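Local atomic coordinates of PA0833-PD protein (Pseudomonas aeruginosa PAO1, PDB entry 6JFW), a protein that probably binds peptidoglycan in the periplasm through this OmpA C-like domain, and so may link the outer membrane to the cell wall. Residues A[27-32]-A[53-58]. Sequence-based numbering, arbitrary orientation.
Sequences IKLIMP and NNLANS
At Leu29 and Leu55 the strand of residues 27-32 and the helix of residues 53-58 come nearest, yet their CA atoms are still 9.8 Å apart, so side chains bridge the gap in this part of the OmpA C-like fold, helices packed on a mixed beta sheet. The strand is gripped through its backbone by Glu19 and Gln21 on one side and by Val133, Val135 and Leu137 of strand 132-139 on the other. Alternation along it sends Leu29 and Met31 to the helix-covered face, whereas Lys28 and Ile30 lie on the other face. In the helix, the backbone hydrogen bond from Ser58 N to Asn54 O, 3.0 Å long, belongs to the regular i to i+4 pattern, and Leu55 points from this turn toward the sheet. Leucine suits both central places, because its forked end spreads apolar methyls at the end of a short stem. Each has CG anti to its carbonyl carbon (chi1 -51° in Leu29, -80° in Leu55), and the two side chains reach toward each other tip to tip. Leu9 of helix 3-12 and Met13 also pack on Leu55, extending the buried apolar layer. Methionine fits beside them, its long unbranched chain carrying sulfur across to the other leucine branch. The two methyls of Leu55 thus divide the work: CD1 lies 4.2 Å from Met31 SD, and CD2 meets Leu29 CD1 at 3.6 Å.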
ATOM      1  N   ILE A  27       7.634  -9.058   2.722  1.00 15.80           N
ATOM      2  CA  ILE A  27       6.233  -9.197   2.347  1.00 10.09           C
ATOM      3  C   ILE A  27       5.786  -7.875   1.743  1.00 11.37           C
ATOM      4  O   ILE A  27       6.024  -6.811   2.325  1.00 15.41           O
ATOM      5  CB  ILE A  27       5.352  -9.568   3.553  1.00 14.52           C
ATOM      6  CG1 ILE A  27       5.846 -10.859   4.208  1.00 21.17           C
ATOM      7  CG2 ILE A  27       3.892  -9.696   3.132  1.00 14.83           C
ATOM      8  CD1 ILE A  27       5.090 -11.225   5.470  1.00 20.82           C
ATOM      9  N   LYS A  28       5.150  -7.939   0.577  1.00 13.40           N
ATOM     10  CA  LYS A  28       4.639  -6.754  -0.100  1.00 14.07           C
ATOM     11  C   LYS A  28       3.133  -6.874  -0.269  1.00 13.27           C
ATOM     12  O   LYS A  28       2.635  -7.913  -0.717  1.00 14.04           O
ATOM     13  CB  LYS A  28       5.305  -6.561  -1.464  1.00 15.62           C
ATOM     14  CG  LYS A  28       4.725  -5.406  -2.264  1.00 22.03           C
ATOM     15  CD  LYS A  28       5.215  -5.432  -3.697  1.00 25.37           C
ATOM     16  CE  LYS A  28       6.677  -5.048  -3.797  1.00 28.22           C
ATOM     17  NZ  LYS A  28       7.194  -5.277  -5.172  1.00 38.54           N
ATOM     18  N   LEU A  29       2.417  -5.814   0.086  1.00 10.95           N
ATOM     19  CA  LEU A  29       0.971  -5.737  -0.074  1.00 12.41           C
ATOM     20  C   LEU A  29       0.655  -4.714  -1.156  1.00 17.34           C
ATOM     21  O   LEU A  29       1.013  -3.539  -1.025  1.00 16.34           O
ATOM     22  CB  LEU A  29       0.301  -5.357   1.247  1.00 12.93           C
ATOM     23  CG  LEU A  29       0.720  -6.225   2.436  1.00 19.01           C
ATOM     24  CD1 LEU A  29       0.402  -5.541   3.751  1.00 20.07           C
ATOM     25  CD2 LEU A  29       0.043  -7.579   2.361  1.00 21.42           C
ATOM     26  N   ILE A  30      -0.000  -5.163  -2.226  1.00 13.27           N
ATOM     27  CA  ILE A  30      -0.430  -4.289  -3.313  1.00 13.67           C
ATOM     28  C   ILE A  30      -1.869  -3.880  -3.049  1.00 14.52           C
ATOM     29  O   ILE A  30      -2.766  -4.730  -3.003  1.00 12.88           O
ATOM     30  CB  ILE A  30      -0.317  -4.977  -4.681  1.00 21.49           C
ATOM     31  CG1 ILE A  30       1.079  -5.560  -4.892  1.00 23.41           C
ATOM     32  CG2 ILE A  30      -0.669  -3.985  -5.791  1.00 19.05           C
ATOM     33  CD1 ILE A  30       2.130  -4.531  -5.115  1.00 31.26           C
ATOM     34  N   MET A  31      -2.096  -2.581  -2.894  1.00 13.46           N
ATOM     35  CA  MET A  31      -3.440  -2.056  -2.688  1.00 12.88           C
ATOM     36  C   MET A  31      -3.852  -1.248  -3.911  1.00 14.58           C
ATOM     37  O   MET A  31      -3.401  -0.103  -4.079  1.00 14.10           O
ATOM     38  CB  MET A  31      -3.484  -1.200  -1.419  1.00 18.53           C
ATOM     39  CG  MET A  31      -3.066  -1.993  -0.179  1.00 20.32           C
ATOM     40  SD  MET A  31      -2.677  -1.036   1.299  1.00 39.02           S
ATOM     41  CE  MET A  31      -3.610   0.460   1.015  1.00 28.19           C
ATOM     42  N   PRO A  32      -4.678  -1.800  -4.802  1.00 18.60           N
ATOM     43  CA  PRO A  32      -5.025  -1.079  -6.033  1.00 18.56           C
ATOM     44  C   PRO A  32      -5.783   0.202  -5.731  1.00 19.13           C
ATOM     45  O   PRO A  32      -6.572   0.276  -4.786  1.00 15.17           O
ATOM     46  CB  PRO A  32      -5.902  -2.078  -6.801  1.00 22.37           C
ATOM     47  CG  PRO A  32      -5.673  -3.405  -6.145  1.00 25.18           C
ATOM     48  CD  PRO A  32      -5.342  -3.110  -4.719  1.00 19.89           C
ATOM     49  N   ASN A  53      -8.040  -1.592   8.983  1.00 13.18           N
ATOM     50  CA  ASN A  53      -8.088  -1.940  10.400  1.00 12.19           C
ATOM     51  C   ASN A  53      -7.386  -3.266  10.661  1.00 12.42           C
ATOM     52  O   ASN A  53      -6.621  -3.395  11.624  1.00 12.39           O
ATOM     53  CB  ASN A  53      -9.536  -2.015  10.886  1.00 13.74           C
ATOM     54  CG  ASN A  53     -10.211  -0.661  10.945  1.00 20.42           C
ATOM     55  OD1 ASN A  53      -9.555   0.379  10.903  1.00 21.27           O
ATOM     56  ND2 ASN A  53     -11.535  -0.670  11.054  1.00 20.47           N
ATOM     57  N   ASN A  54      -7.639  -4.264   9.812  1.00 12.70           N
ATOM     58  CA  ASN A  54      -6.989  -5.561   9.970  1.00 12.77           C
ATOM     59  C   ASN A  54      -5.485  -5.452   9.760  1.00 15.19           C
ATOM     60  O   ASN A  54      -4.702  -6.070  10.493  1.00 11.34           O
ATOM     61  CB  ASN A  54      -7.594  -6.574   9.000  1.00 14.86           C
ATOM     62  CG  ASN A  54      -8.885  -7.171   9.517  1.00 16.28           C
ATOM     63  OD1 ASN A  54      -8.890  -7.895  10.512  1.00 21.41           O
ATOM     64  ND2 ASN A  54      -9.990  -6.878   8.840  1.00 19.63           N
ATOM     65  N   LEU A  55      -5.061  -4.674   8.760  1.00 13.99           N
ATOM     66  CA  LEU A  55      -3.634  -4.475   8.529  1.00 14.11           C
ATOM     67  C   LEU A  55      -2.958  -3.852   9.743  1.00 13.78           C
ATOM     68  O   LEU A  55      -1.873  -4.283  10.148  1.00 16.85           O
ATOM     69  CB  LEU A  55      -3.418  -3.600   7.294  1.00 16.71           C
ATOM     70  CG  LEU A  55      -3.523  -4.278   5.929  1.00 23.44           C
ATOM     71  CD1 LEU A  55      -3.277  -3.277   4.811  1.00 19.32           C
ATOM     72  CD2 LEU A  55      -2.537  -5.422   5.844  1.00 19.29           C
ATOM     73  N   ALA A  56      -3.587  -2.832  10.335  1.00 12.12           N
ATOM     74  CA  ALA A  56      -3.001  -2.180  11.501  1.00 11.98           C
ATOM     75  C   ALA A  56      -2.832  -3.157  12.657  1.00 15.11           C
ATOM     76  O   ALA A  56      -1.819  -3.124  13.365  1.00 15.34           O
ATOM     77  CB  ALA A  56      -3.861  -0.989  11.925  1.00 12.20           C
ATOM     78  N   ASN A  57      -3.814  -4.041  12.861  1.00 12.41           N
ATOM     79  CA  ASN A  57      -3.702  -5.032  13.926  1.00 13.48           C
ATOM     80  C   ASN A  57      -2.548  -5.990  13.666  1.00 16.49           C
ATOM     81  O   ASN A  57      -1.819  -6.362  14.593  1.00 15.30           O
ATOM     82  CB  ASN A  57      -5.017  -5.797  14.075  1.00 14.19           C
ATOM     83  CG  ASN A  57      -6.134  -4.933  14.622  1.00 18.72           C
ATOM     84  OD1 ASN A  57      -5.884  -3.901  15.246  1.00 20.59           O
ATOM     85  ND2 ASN A  57      -7.373  -5.349  14.392  1.00 19.70           N
ATOM     86  N   SER A  58      -2.363  -6.398  12.409  1.00 13.29           N
ATOM     87  CA  SER A  58      -1.247  -7.276  12.071  1.00 11.83           C
ATOM     88  C   SER A  58       0.088  -6.589  12.328  1.00 14.64           C
ATOM     89  O   SER A  58       0.985  -7.166  12.955  1.00 16.37           O
ATOM     90  CB  SER A  58      -1.350  -7.717  10.611  1.00 14.41           C
ATOM     91  OG  SER A  58      -0.233  -8.508  10.243  1.00 17.62           O
TER